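Nitrite oxidoreductase subunit B (Kuenenia stuttgartiensis, PDB 7B04) probably relays electrons between the nitrite-oxidising catalytic subunit and a heme-carrying partner through three [4Fe-4S] clusters and one [3Fe-4S] cluster. Local coordinates at residues S165-Y170 with R309-A314; K66-F71 with T148-N153; F331-R336 with T366-K371. All coordinates share one frame; numbering follows the deposited sequence.

Interaction 1. Residues S165-Y170 with R309-A314; sequences SRWFFY and RWAPRA
Trp310 NE1 donates to Phe168 O over 3.3 Å, fairly straight at 158°, with the acceptor in the indole plane but the donor above the carbonyl plane. With chi1 at 65° the CG of Trp310 sits between the backbone N and the carbonyl carbon, which brings the N-H edge of the indole to 165-170. Farther along the same ring, Trp310 CZ2 packs on Phe169 CB at 3.6 Å. Pro312 works differently: its CD lies over one face of Trp167, 3.4 Å from the centroid of the five-membered ring, a CH-pi contact. Ala311 CB lies 4.1 Å from Phe169 CD1. Behind these residues Arg313 grips Arg309 O with NH1 and NH2 from the same face of its plane, the nearer, Arg313 NH2, 3.1 Å from Arg309 O. These two bonds hold the loop ahead of helix 313-320. Trp310 is about 7 Å, side chain to side chain, from Cys35, a ligand of a [4Fe-4S] cluster. Pro312 is the N-cap of helix 313-320, whose Tyr315 and Leu316 pack on Phe169, while strand 62-66 runs along Phe168 to Tyr170.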
ATOM      1  N   SER A 165       3.340  25.983   0.906  1.00 52.04           N
ATOM      2  CA  SER A 165       4.732  26.193   1.300  1.00 52.82           C
ATOM      3  C   SER A 165       5.453  24.858   1.465  1.00 56.45           C
ATOM      4  O   SER A 165       6.540  24.651   0.914  1.00 56.62           O
ATOM      5  CB  SER A 165       4.794  27.009   2.594  1.00 54.69           C
ATOM      6  OG  SER A 165       4.186  26.299   3.658  1.00 57.44           O
ATOM      7  N   ARG A 166       4.856  23.942   2.220  1.00 53.12           N
ATOM      8  CA  ARG A 166       5.340  22.573   2.341  1.00 51.44           C
ATOM      9  C   ARG A 166       4.510  21.709   1.400  1.00 49.62           C
ATOM     10  O   ARG A 166       3.293  21.589   1.580  1.00 50.27           O
ATOM     11  CB  ARG A 166       5.230  22.083   3.786  1.00 46.39           C
ATOM     12  CG  ARG A 166       6.000  20.808   4.099  1.00 46.70           C
ATOM     13  CD  ARG A 166       5.972  20.528   5.595  1.00 47.23           C
ATOM     14  NE  ARG A 166       6.674  21.556   6.358  1.00 47.38           N
ATOM     15  CZ  ARG A 166       6.705  21.613   7.686  1.00 45.85           C
ATOM     16  NH1 ARG A 166       6.035  20.723   8.405  1.00 46.07           N
ATOM     17  NH2 ARG A 166       7.375  22.582   8.294  1.00 48.33           N
ATOM     18  N   TRP A 167       5.157  21.108   0.402  1.00 47.56           N
ATOM     19  CA  TRP A 167       4.401  20.507  -0.686  1.00 44.35           C
ATOM     20  C   TRP A 167       5.120  19.299  -1.262  1.00 43.64           C
ATOM     21  O   TRP A 167       6.342  19.161  -1.160  1.00 42.63           O
ATOM     22  CB  TRP A 167       4.158  21.525  -1.805  1.00 43.19           C
ATOM     23  CG  TRP A 167       5.429  21.953  -2.482  1.00 47.37           C
ATOM     24  CD1 TRP A 167       6.253  22.972  -2.105  1.00 51.78           C
ATOM     25  CD2 TRP A 167       6.029  21.361  -3.643  1.00 46.13           C
ATOM     26  NE1 TRP A 167       7.325  23.058  -2.961  1.00 52.05           N
ATOM     27  CE2 TRP A 167       7.210  22.079  -3.914  1.00 48.27           C
ATOM     28  CE3 TRP A 167       5.678  20.298  -4.481  1.00 40.75           C
ATOM     29  CZ2 TRP A 167       8.043  21.769  -4.988  1.00 43.49           C
ATOM     30  CZ3 TRP A 167       6.507  19.991  -5.545  1.00 41.85           C
ATOM     31  CH2 TRP A 167       7.674  20.724  -5.789  1.00 40.57           C
ATOM     32  N   PHE A 168       4.326  18.429  -1.881  1.00 41.40           N
ATOM     33  CA  PHE A 168       4.782  17.302  -2.684  1.00 30.52           C
ATOM     34  C   PHE A 168       3.578  16.740  -3.424  1.00 37.18           C
ATOM     35  O   PHE A 168       2.448  16.812  -2.931  1.00 44.28           O
ATOM     36  CB  PHE A 168       5.455  16.213  -1.832  1.00 32.54           C
ATOM     37  CG  PHE A 168       4.494  15.343  -1.068  1.00 46.18           C
ATOM     38  CD1 PHE A 168       4.211  14.058  -1.497  1.00 43.24           C
ATOM     39  CD2 PHE A 168       3.892  15.800   0.090  1.00 48.13           C
ATOM     40  CE1 PHE A 168       3.345  13.247  -0.792  1.00 42.94           C
ATOM     41  CE2 PHE A 168       3.016  14.996   0.797  1.00 43.01           C
ATOM     42  CZ  PHE A 168       2.741  13.718   0.353  1.00 44.18           C
ATOM     43  N   PHE A 169       3.824  16.198  -4.614  1.00 37.90           N
ATOM     44  CA  PHE A 169       2.765  15.616  -5.425  1.00 35.76           C
ATOM     45  C   PHE A 169       3.302  14.366  -6.104  1.00 33.37           C
ATOM     46  O   PHE A 169       4.494  14.054  -6.031  1.00 37.02           O
ATOM     47  CB  PHE A 169       2.213  16.616  -6.457  1.00 39.88           C
ATOM     48  CG  PHE A 169       3.178  16.966  -7.558  1.00 34.57           C
ATOM     49  CD1 PHE A 169       4.084  18.001  -7.400  1.00 38.60           C
ATOM     50  CD2 PHE A 169       3.165  16.273  -8.760  1.00 36.87           C
ATOM     51  CE1 PHE A 169       4.969  18.331  -8.412  1.00 44.08           C
ATOM     52  CE2 PHE A 169       4.047  16.596  -9.774  1.00 41.41           C
ATOM     53  CZ  PHE A 169       4.949  17.627  -9.600  1.00 49.41           C
ATOM     54  N   TYR A 170       2.407  13.648  -6.774  1.00 32.82           N
ATOM     55  CA  TYR A 170       2.700  12.328  -7.314  1.00 34.26           C
ATOM     56  C   TYR A 170       2.738  12.385  -8.834  1.00 39.99           C
ATOM     57  O   TYR A 170       1.849  12.971  -9.460  1.00 45.72           O
ATOM     58  CB  TYR A 170       1.663  11.308  -6.843  1.00 31.31           C
ATOM     59  CG  TYR A 170       1.609  11.151  -5.342  1.00 28.30           C
ATOM     60  CD1 TYR A 170       2.765  10.924  -4.608  1.00 27.64           C
ATOM     61  CD2 TYR A 170       0.402  11.229  -4.658  1.00 35.56           C
ATOM     62  CE1 TYR A 170       2.724  10.780  -3.235  1.00 33.97           C
ATOM     63  CE2 TYR A 170       0.351  11.086  -3.283  1.00 40.78           C
ATOM     64  CZ  TYR A 170       1.516  10.861  -2.578  1.00 38.55           C
ATOM     65  OH  TYR A 170       1.476  10.714  -1.214  1.00 28.34           O
ATOM     66  N   ARG A 309      -3.226  21.423  -8.208  1.00 41.99           N
ATOM     67  CA  ARG A 309      -3.698  22.764  -7.880  1.00 45.25           C
ATOM     68  C   ARG A 309      -2.840  23.448  -6.823  1.00 43.53           C
ATOM     69  O   ARG A 309      -2.897  24.676  -6.697  1.00 50.75           O
ATOM     70  CB  ARG A 309      -5.154  22.708  -7.414  1.00 40.99           C
ATOM     71  CG  ARG A 309      -5.352  22.000  -6.088  1.00 40.73           C
ATOM     72  CD  ARG A 309      -6.765  22.186  -5.567  1.00 41.75           C
ATOM     73  NE  ARG A 309      -6.940  21.577  -4.252  1.00 52.93           N
ATOM     74  CZ  ARG A 309      -8.015  21.742  -3.489  1.00 46.90           C
ATOM     75  NH1 ARG A 309      -8.086  21.148  -2.306  1.00 48.50           N
ATOM     76  NH2 ARG A 309      -9.018  22.502  -3.908  1.00 39.73           N
ATOM     77  N   TRP A 310      -2.053  22.689  -6.061  1.00 38.14           N
ATOM     78  CA  TRP A 310      -1.405  23.194  -4.860  1.00 41.55           C
ATOM     79  C   TRP A 310       0.101  23.356  -4.992  1.00 46.77           C
ATOM     80  O   TRP A 310       0.718  23.963  -4.110  1.00 51.57           O
ATOM     81  CB  TRP A 310      -1.691  22.255  -3.682  1.00 42.88           C
ATOM     82  CG  TRP A 310      -1.081  20.902  -3.869  1.00 36.50           C
ATOM     83  CD1 TRP A 310       0.144  20.487  -3.437  1.00 37.57           C
ATOM     84  CD2 TRP A 310      -1.663  19.789  -4.556  1.00 36.55           C
ATOM     85  NE1 TRP A 310       0.359  19.182  -3.807  1.00 37.72           N
ATOM     86  CE2 TRP A 310      -0.737  18.730  -4.494  1.00 39.75           C
ATOM     87  CE3 TRP A 310      -2.880  19.585  -5.214  1.00 33.71           C
ATOM     88  CZ2 TRP A 310      -0.990  17.485  -5.065  1.00 39.21           C
ATOM     89  CZ3 TRP A 310      -3.129  18.348  -5.779  1.00 32.29           C
ATOM     90  CH2 TRP A 310      -2.187  17.314  -5.701  1.00 38.79           C
ATOM     91  N   ALA A 311       0.706  22.837  -6.050  1.00 46.10           N
ATOM     92  CA  ALA A 311       2.153  22.878  -6.162  1.00 38.00           C
ATOM     93  C   ALA A 311       2.614  24.254  -6.639  1.00 41.05           C
ATOM     94  O   ALA A 311       1.851  24.981  -7.280  1.00 46.81           O
ATOM     95  CB  ALA A 311       2.641  21.804  -7.129  1.00 43.02           C
ATOM     96  N   PRO A 312       3.848  24.639  -6.317  1.00 37.77           N
ATOM     97  CA  PRO A 312       4.380  25.911  -6.820  1.00 44.14           C
ATOM     98  C   PRO A 312       4.290  25.975  -8.335  1.00 46.61           C
ATOM     99  O   PRO A 312       4.697  25.049  -9.041  1.00 44.86           O
ATOM    100  CB  PRO A 312       5.834  25.898  -6.340  1.00 41.42           C
ATOM    101  CG  PRO A 312       5.811  25.048  -5.124  1.00 41.69           C
ATOM    102  CD  PRO A 312       4.780  23.985  -5.383  1.00 39.04           C
ATOM    103  N   ARG A 313       3.737  27.082  -8.837  1.00 44.25           N
ATOM    104  CA  ARG A 313       3.505  27.185 -10.271  1.00 40.34           C
ATOM    105  C   ARG A 313       4.810  27.194 -11.055  1.00 40.87           C
ATOM    106  O   ARG A 313       4.863  26.637 -12.154  1.00 43.39           O
ATOM    107  CB  ARG A 313       2.687  28.439 -10.582  1.00 40.30           C
ATOM    108  CG  ARG A 313       1.328  28.485  -9.897  1.00 41.75           C
ATOM    109  CD  ARG A 313       0.338  27.531 -10.545  1.00 41.60           C
ATOM    110  NE  ARG A 313      -1.013  27.695 -10.013  1.00 45.49           N
ATOM    111  CZ  ARG A 313      -1.495  27.019  -8.974  1.00 53.76           C
ATOM    112  NH1 ARG A 313      -2.736  27.232  -8.558  1.00 45.85           N
ATOM    113  NH2 ARG A 313      -0.736  26.126  -8.351  1.00 46.12           N
ATOM    114  N   ALA A 314       5.884  27.742 -10.480  1.00 46.64           N
ATOM    115  CA  ALA A 314       7.167  27.773 -11.177  1.00 47.83           C
ATOM    116  C   ALA A 314       7.668  26.364 -11.471  1.00 43.45           C
ATOM    117  O   ALA A 314       8.107  26.068 -12.588  1.00 42.04           O
ATOM    118  CB  ALA A 314       8.194  28.547 -10.351  1.00 49.74           C
TER

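Interaction 2. Residues K66-F71 with T148-N153; sequences KPYGGF and TAKSSN
Tyr68 reaches from its loop to the backbone of Thr148 to Lys150. From CB, which points toward the other segment, chi1 of -69° puts CG anti to the carbonyl carbon and turns one edge of the ring to 148-150. Tyr68 CD2 comes first, 3.9 Å from Thr148 CG2, the methyl branch; Thr148 O lies at the edge, near the ring plane. Next is Tyr68 CE2, which faces Ala149 O at 3.6 Å and Lys150 CA, 3.9 Å from CE2. At the tip, Tyr68 OH is 4.1 Å from Lys150 CG, and it makes a weak hydrogen bond to Glu1131 of the neighbouring subunit A. The contact is thus van der Waals packing of a ring edge against an extended backbone. Behind the tyrosine, Pro67 follows a cis peptide bond and sets its CG 4.2 Å from Lys150 CB. Lys66 NZ bridges back to Gly69 O within its own loop and forms a salt bridge with Asp76 of helix 75-81. Both segments are irregular loops at the boundary with subunit A: 66-71 leaves strand 62-66, the antiparallel partner of strand 169-173, and Tyr315 of helix 313-320 packs on Lys66 and Pro67.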
ATOM      1  N   LYS A  66       7.072  13.634  -6.264  1.00 38.31           N
ATOM      2  CA  LYS A  66       7.836  14.809  -6.650  1.00 40.61           C
ATOM      3  C   LYS A  66       7.880  15.804  -5.492  1.00 41.75           C
ATOM      4  O   LYS A  66       6.947  15.871  -4.687  1.00 43.23           O
ATOM      5  CB  LYS A  66       7.214  15.465  -7.879  1.00 39.36           C
ATOM      6  CG  LYS A  66       7.245  14.606  -9.135  1.00 31.96           C
ATOM      7  CD  LYS A  66       8.636  14.563  -9.747  1.00 32.91           C
ATOM      8  CE  LYS A  66       9.317  13.238  -9.462  1.00 35.89           C
ATOM      9  NZ  LYS A  66      10.672  13.147 -10.070  1.00 38.78           N
ATOM     10  N   PRO A  67       8.953  16.607  -5.387  1.00 36.13           N
ATOM     11  CA  PRO A  67      10.040  16.791  -6.356  1.00 35.74           C
ATOM     12  C   PRO A  67      11.275  15.913  -6.130  1.00 39.05           C
ATOM     13  O   PRO A  67      12.063  15.738  -7.060  1.00 43.32           O
ATOM     14  CB  PRO A  67      10.402  18.261  -6.165  1.00 38.27           C
ATOM     15  CG  PRO A  67      10.179  18.487  -4.701  1.00 41.50           C
ATOM     16  CD  PRO A  67       9.039  17.585  -4.287  1.00 37.27           C
ATOM     17  N   TYR A  68      11.441  15.370  -4.924  1.00 36.62           N
ATOM     18  CA  TYR A  68      12.664  14.649  -4.587  1.00 34.05           C
ATOM     19  C   TYR A  68      12.693  13.217  -5.107  1.00 31.61           C
ATOM     20  O   TYR A  68      13.783  12.655  -5.268  1.00 31.43           O
ATOM     21  CB  TYR A  68      12.865  14.635  -3.070  1.00 33.95           C
ATOM     22  CG  TYR A  68      13.201  15.985  -2.476  1.00 36.99           C
ATOM     23  CD1 TYR A  68      14.454  16.554  -2.661  1.00 40.71           C
ATOM     24  CD2 TYR A  68      12.267  16.686  -1.726  1.00 39.23           C
ATOM     25  CE1 TYR A  68      14.765  17.787  -2.120  1.00 40.91           C
ATOM     26  CE2 TYR A  68      12.568  17.918  -1.180  1.00 43.21           C
ATOM     27  CZ  TYR A  68      13.819  18.464  -1.379  1.00 44.41           C
ATOM     28  OH  TYR A  68      14.119  19.691  -0.836  1.00 44.20           O
ATOM     29  N   GLY A  69      11.532  12.615  -5.378  1.00 31.09           N
ATOM     30  CA  GLY A  69      11.475  11.211  -5.719  1.00 33.72           C
ATOM     31  C   GLY A  69      11.721  10.919  -7.189  1.00 39.02           C
ATOM     32  O   GLY A  69      11.657  11.797  -8.043  1.00 44.02           O
ATOM     33  N   GLY A  70      12.027   9.652  -7.471  1.00 30.05           N
ATOM     34  CA  GLY A  70      12.216   9.206  -8.839  1.00 28.98           C
ATOM     35  C   GLY A  70      12.627   7.756  -9.007  1.00 30.39           C
ATOM     36  O   GLY A  70      13.258   7.177  -8.116  1.00 26.55           O
ATOM     37  N   PHE A  71      12.296   7.172 -10.155  1.00 30.41           N
ATOM     38  CA  PHE A  71      12.764   5.840 -10.538  1.00 26.24           C
ATOM     39  C   PHE A  71      13.161   5.876 -12.005  1.00 33.66           C
ATOM     40  O   PHE A  71      12.277   5.997 -12.880  1.00 32.14           O
ATOM     41  CB  PHE A  71      11.709   4.764 -10.315  1.00 27.12           C
ATOM     42  CG  PHE A  71      12.094   3.421 -10.875  1.00 24.83           C
ATOM     43  CD1 PHE A  71      13.038   2.637 -10.232  1.00 27.34           C
ATOM     44  CD2 PHE A  71      11.546   2.959 -12.062  1.00 24.11           C
ATOM     45  CE1 PHE A  71      13.408   1.405 -10.750  1.00 26.59           C
ATOM     46  CE2 PHE A  71      11.918   1.728 -12.582  1.00 24.17           C
ATOM     47  CZ  PHE A  71      12.848   0.953 -11.925  1.00 20.63           C
ATOM     48  N   THR A 148       8.141  12.679   0.502  1.00 33.18           N
ATOM     49  CA  THR A 148       9.137  13.637   0.962  1.00 31.85           C
ATOM     50  C   THR A 148       8.791  15.004   0.387  1.00 37.57           C
ATOM     51  O   THR A 148       8.779  15.183  -0.836  1.00 45.63           O
ATOM     52  CB  THR A 148      10.543  13.211   0.540  1.00 38.77           C
ATOM     53  OG1 THR A 148      10.793  11.871   0.983  1.00 42.03           O
ATOM     54  CG2 THR A 148      11.585  14.141   1.142  1.00 41.09           C
ATOM     55  N   ALA A 149       8.513  15.961   1.264  1.00 40.59           N
ATOM     56  CA  ALA A 149       8.040  17.275   0.856  1.00 43.02           C
ATOM     57  C   ALA A 149       9.184  18.279   0.810  1.00 40.13           C
ATOM     58  O   ALA A 149      10.198  18.129   1.494  1.00 36.96           O
ATOM     59  CB  ALA A 149       6.951  17.778   1.807  1.00 47.37           C
ATOM     60  N   LYS A 150       9.011  19.304  -0.020  1.00 49.15           N
ATOM     61  CA  LYS A 150       9.876  20.474  -0.002  1.00 44.43           C
ATOM     62  C   LYS A 150       9.343  21.453   1.037  1.00 46.05           C
ATOM     63  O   LYS A 150       8.137  21.711   1.087  1.00 51.17           O
ATOM     64  CB  LYS A 150       9.933  21.129  -1.383  1.00 40.76           C
ATOM     65  CG  LYS A 150      10.957  22.242  -1.507  1.00 43.29           C
ATOM     66  CD  LYS A 150      10.292  23.608  -1.473  1.00 49.24           C
ATOM     67  CE  LYS A 150      11.285  24.714  -1.789  1.00 51.24           C
ATOM     68  NZ  LYS A 150      12.317  24.852  -0.724  1.00 55.03           N
ATOM     69  N   SER A 151      10.236  21.991   1.866  1.00 49.66           N
ATOM     70  CA  SER A 151       9.842  22.894   2.936  1.00 50.28           C
ATOM     71  C   SER A 151      10.607  24.207   2.844  1.00 49.27           C
ATOM     72  O   SER A 151      11.771  24.241   2.439  1.00 56.38           O
ATOM     73  CB  SER A 151      10.075  22.257   4.313  1.00 50.23           C
ATOM     74  OG  SER A 151       9.773  23.165   5.358  1.00 44.78           O
ATOM     75  N   SER A 152       9.928  25.295   3.221  1.00 51.36           N
ATOM     76  CA  SER A 152      10.586  26.592   3.347  1.00 54.33           C
ATOM     77  C   SER A 152      11.546  26.638   4.529  1.00 48.80           C
ATOM     78  O   SER A 152      12.447  27.484   4.545  1.00 53.98           O
ATOM     79  CB  SER A 152       9.542  27.703   3.472  1.00 51.76           C
ATOM     80  OG  SER A 152       8.848  27.616   4.705  1.00 44.46           O
ATOM     81  N   ASN A 153      11.356  25.761   5.517  1.00 45.75           N
ATOM     82  CA  ASN A 153      12.222  25.643   6.696  1.00 51.80           C
ATOM     83  C   ASN A 153      12.184  26.880   7.592  1.00 53.71           C
ATOM     84  O   ASN A 153      13.131  27.146   8.338  1.00 53.63           O
ATOM     85  CB  ASN A 153      13.669  25.329   6.293  1.00 44.65           C
ATOM     86  CG  ASN A 153      13.845  23.905   5.811  1.00 52.33           C
ATOM     87  OD1 ASN A 153      13.368  22.960   6.439  1.00 54.91           O
ATOM     88  ND2 ASN A 153      14.535  23.743   4.687  1.00 59.33           N
TER

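Interaction 3. Residues F331-R336 with T366-K371; sequences FMVPSR and TEIHGK
Met332 lays its terminal methyl over one face of the His369 imidazole, with Met332 CE 3.8 Å from the ring centroid and displaced toward the rim. This is a CH-pi contact, and the nearest ring atom is His369 CD2, 3.5 Å from Met332 CE. The bend at chi3, 68°, turns the methyl down onto the ring, while the sulfur stays farther off above the same ring. Beside this pair, Val333 pushes both its methyls into the turn. Its CG2 meets Ile368 CG2 at 4.1 Å and His369 CB at 4.0 Å, and on the other flank Val333 CB lies 3.7 Å from Lys371 CE, in the aliphatic part of an extended lysine.

The hairpin side is set by the type I' turn from Ile368 to Lys371, the tight two-residue link of a beta hairpin between strands 362-368 and 371-383. Paired backbone bonds close it: Ile368 N donates to Lys371 O, and Lys371 N to Ile368 O at 3.1 Å. His369 and Gly370 both have positive phi in this turn. Replacing His369 by an alanine would probably leave the Met332 methyl without a ring face to rest on and Asp345 of subunit A without its weak hydrogen bond from NE2.

Farther out, Lys371 NZ runs on to a salt bridge with Glu329, back on helix 324-332, so the lysine spans from hairpin to helix. Phe373 of strand 371-383 packs on both Val333 and Ile368.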
ATOM      1  N   PHE A 331      -9.655  23.593 -13.738  1.00 41.06           N
ATOM      2  CA  PHE A 331      -9.936  22.443 -12.881  1.00 44.15           C
ATOM      3  C   PHE A 331     -10.532  22.841 -11.534  1.00 43.46           C
ATOM      4  O   PHE A 331     -11.489  22.209 -11.073  1.00 45.54           O
ATOM      5  CB  PHE A 331      -8.664  21.622 -12.651  1.00 35.12           C
ATOM      6  CG  PHE A 331      -8.761  20.686 -11.479  1.00 33.97           C
ATOM      7  CD1 PHE A 331      -9.407  19.469 -11.605  1.00 40.53           C
ATOM      8  CD2 PHE A 331      -8.226  21.031 -10.246  1.00 30.72           C
ATOM      9  CE1 PHE A 331      -9.511  18.607 -10.529  1.00 42.90           C
ATOM     10  CE2 PHE A 331      -8.331  20.176  -9.166  1.00 35.27           C
ATOM     11  CZ  PHE A 331      -8.974  18.961  -9.309  1.00 38.89           C
ATOM     12  N   MET A 332      -9.972  23.865 -10.880  1.00 44.23           N
ATOM     13  CA  MET A 332     -10.370  24.173  -9.507  1.00 47.09           C
ATOM     14  C   MET A 332     -11.844  24.531  -9.409  1.00 48.59           C
ATOM     15  O   MET A 332     -12.492  24.232  -8.399  1.00 46.58           O
ATOM     16  CB  MET A 332      -9.524  25.317  -8.954  1.00 46.25           C
ATOM     17  CG  MET A 332      -8.042  25.025  -8.875  1.00 44.02           C
ATOM     18  SD  MET A 332      -7.124  26.471  -8.320  1.00 66.15           S
ATOM     19  CE  MET A 332      -7.685  26.593  -6.626  1.00 41.81           C
ATOM     20  N   VAL A 333     -12.389  25.158 -10.444  1.00 46.98           N
ATOM     21  CA  VAL A 333     -13.824  25.394 -10.556  1.00 50.38           C
ATOM     22  C   VAL A 333     -14.253  24.768 -11.875  1.00 47.18           C
ATOM     23  O   VAL A 333     -14.240  25.444 -12.914  1.00 45.25           O
ATOM     24  CB  VAL A 333     -14.156  26.894 -10.504  1.00 57.80           C
ATOM     25  CG1 VAL A 333     -15.643  27.103 -10.306  1.00 50.54           C
ATOM     26  CG2 VAL A 333     -13.359  27.583  -9.404  1.00 49.94           C
ATOM     27  N   PRO A 334     -14.627  23.490 -11.889  1.00 44.73           N
ATOM     28  CA  PRO A 334     -14.854  22.812 -13.168  1.00 48.39           C
ATOM     29  C   PRO A 334     -16.063  23.375 -13.892  1.00 46.75           C
ATOM     30  O   PRO A 334     -17.105  23.642 -13.288  1.00 49.25           O
ATOM     31  CB  PRO A 334     -15.081  21.350 -12.763  1.00 37.19           C
ATOM     32  CG  PRO A 334     -14.532  21.236 -11.377  1.00 40.79           C
ATOM     33  CD  PRO A 334     -14.758  22.572 -10.747  1.00 41.51           C
ATOM     34  N   SER A 335     -15.913  23.552 -15.201  1.00 45.71           N
ATOM     35  CA  SER A 335     -17.059  23.846 -16.040  1.00 45.07           C
ATOM     36  C   SER A 335     -18.017  22.657 -16.014  1.00 42.34           C
ATOM     37  O   SER A 335     -17.683  21.560 -15.559  1.00 45.30           O
ATOM     38  CB  SER A 335     -16.618  24.178 -17.465  1.00 40.67           C
ATOM     39  OG  SER A 335     -16.152  23.023 -18.138  1.00 47.93           O
ATOM     40  N   ARG A 336     -19.231  22.884 -16.516  1.00 44.04           N
ATOM     41  CA  ARG A 336     -20.221  21.813 -16.540  1.00 40.22           C
ATOM     42  C   ARG A 336     -19.755  20.624 -17.372  1.00 38.91           C
ATOM     43  O   ARG A 336     -19.954  19.468 -16.977  1.00 38.83           O
ATOM     44  CB  ARG A 336     -21.552  22.337 -17.071  1.00 41.49           C
ATOM     45  CG  ARG A 336     -22.576  21.241 -17.258  1.00 37.05           C
ATOM     46  CD  ARG A 336     -23.934  21.799 -17.604  1.00 43.10           C
ATOM     47  NE  ARG A 336     -24.986  20.822 -17.350  1.00 47.75           N
ATOM     48  CZ  ARG A 336     -26.279  21.117 -17.307  1.00 47.18           C
ATOM     49  NH1 ARG A 336     -26.680  22.365 -17.504  1.00 50.33           N
ATOM     50  NH2 ARG A 336     -27.171  20.166 -17.068  1.00 42.01           N
ATOM     51  N   THR A 366     -22.520  27.338  -5.593  1.00 46.73           N
ATOM     52  CA  THR A 366     -21.881  28.216  -4.616  1.00 46.20           C
ATOM     53  C   THR A 366     -20.793  29.015  -5.319  1.00 47.18           C
ATOM     54  O   THR A 366     -20.516  28.814  -6.502  1.00 50.54           O
ATOM     55  CB  THR A 366     -21.295  27.427  -3.443  1.00 51.56           C
ATOM     56  OG1 THR A 366     -20.920  28.333  -2.395  1.00 58.70           O
ATOM     57  CG2 THR A 366     -20.057  26.665  -3.889  1.00 45.40           C
ATOM     58  N   GLU A 367     -20.210  29.964  -4.592  1.00 46.16           N
ATOM     59  CA  GLU A 367     -19.082  30.746  -5.079  1.00 49.08           C
ATOM     60  C   GLU A 367     -17.818  30.249  -4.389  1.00 51.65           C
ATOM     61  O   GLU A 367     -17.768  30.174  -3.158  1.00 53.30           O
ATOM     62  CB  GLU A 367     -19.283  32.240  -4.818  1.00 46.02           C
ATOM     63  CG  GLU A 367     -20.678  32.751  -5.127  1.00 53.55           C
ATOM     64  CD  GLU A 367     -20.840  33.181  -6.575  1.00 62.37           C
ATOM     65  OE1 GLU A 367     -19.853  33.666  -7.169  1.00 57.21           O
ATOM     66  OE2 GLU A 367     -21.954  33.028  -7.120  1.00 56.68           O
ATOM     67  N   ILE A 368     -16.802  29.913  -5.182  1.00 53.56           N
ATOM     68  CA  ILE A 368     -15.594  29.267  -4.669  1.00 48.95           C
ATOM     69  C   ILE A 368     -14.401  29.725  -5.498  1.00 47.09           C
ATOM     70  O   ILE A 368     -14.496  29.872  -6.720  1.00 46.32           O
ATOM     71  CB  ILE A 368     -15.749  27.727  -4.686  1.00 46.16           C
ATOM     72  CG1 ILE A 368     -14.660  27.044  -3.856  1.00 45.97           C
ATOM     73  CG2 ILE A 368     -15.801  27.181  -6.118  1.00 42.74           C
ATOM     74  CD1 ILE A 368     -15.034  26.871  -2.398  1.00 45.08           C
ATOM     75  N   HIS A 369     -13.281  29.981  -4.818  1.00 46.81           N
ATOM     76  CA  HIS A 369     -12.037  30.410  -5.466  1.00 48.77           C
ATOM     77  C   HIS A 369     -12.258  31.656  -6.326  1.00 54.10           C
ATOM     78  O   HIS A 369     -11.651  31.827  -7.386  1.00 49.90           O
ATOM     79  CB  HIS A 369     -11.419  29.275  -6.282  1.00 44.17           C
ATOM     80  CG  HIS A 369     -11.161  28.033  -5.487  1.00 43.70           C
ATOM     81  ND1 HIS A 369     -11.911  26.886  -5.635  1.00 40.35           N
ATOM     82  CD2 HIS A 369     -10.241  27.760  -4.531  1.00 40.78           C
ATOM     83  CE1 HIS A 369     -11.461  25.958  -4.810  1.00 44.85           C
ATOM     84  NE2 HIS A 369     -10.449  26.463  -4.128  1.00 49.99           N
ATOM     85  N   GLY A 370     -13.150  32.528  -5.860  1.00 57.12           N
ATOM     86  CA  GLY A 370     -13.432  33.815  -6.461  1.00 54.55           C
ATOM     87  C   GLY A 370     -14.371  33.823  -7.649  1.00 49.57           C
ATOM     88  O   GLY A 370     -14.606  34.898  -8.216  1.00 59.06           O
ATOM     89  N   LYS A 371     -14.909  32.676  -8.062  1.00 39.24           N
ATOM     90  CA  LYS A 371     -15.886  32.644  -9.144  1.00 42.02           C
ATOM     91  C   LYS A 371     -16.984  31.646  -8.786  1.00 47.62           C
ATOM     92  O   LYS A 371     -16.851  30.850  -7.853  1.00 50.14           O
ATOM     93  CB  LYS A 371     -15.238  32.392 -10.516  1.00 39.50           C
ATOM     94  CG  LYS A 371     -14.734  31.015 -10.846  1.00 48.74           C
ATOM     95  CD  LYS A 371     -14.103  31.101 -12.232  1.00 51.35           C
ATOM     96  CE  LYS A 371     -13.778  29.752 -12.832  1.00 62.20           C
ATOM     97  NZ  LYS A 371     -13.255  29.915 -14.219  1.00 61.96           N
TER

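In the fold
Along the chain come interaction 2, interaction 1 and interaction 3, in series. Interactions 1 and 2 have centres 10 Å apart and adjoin through the backbone, with Phe169 O probably hydrogen-bonded to Lys66 N at the pairing of strands 62-66 and 169-173, and Trp167 O likewise to Lys150 N. Interaction 3 lies about 20 Å from interaction 1, centre to centre. It is reached through consecutive helices 313-320 and 324-332, and Arg309 CB packs on Met332 CG at 4.0 Å. Interactions 2 and 3 are 29 Å apart between centres, about 16 Å between nearest atoms. All three border subunit A, so the loops near the clusters and the antiparallel sheet holding strands 362-368 and 371-383 both meet it.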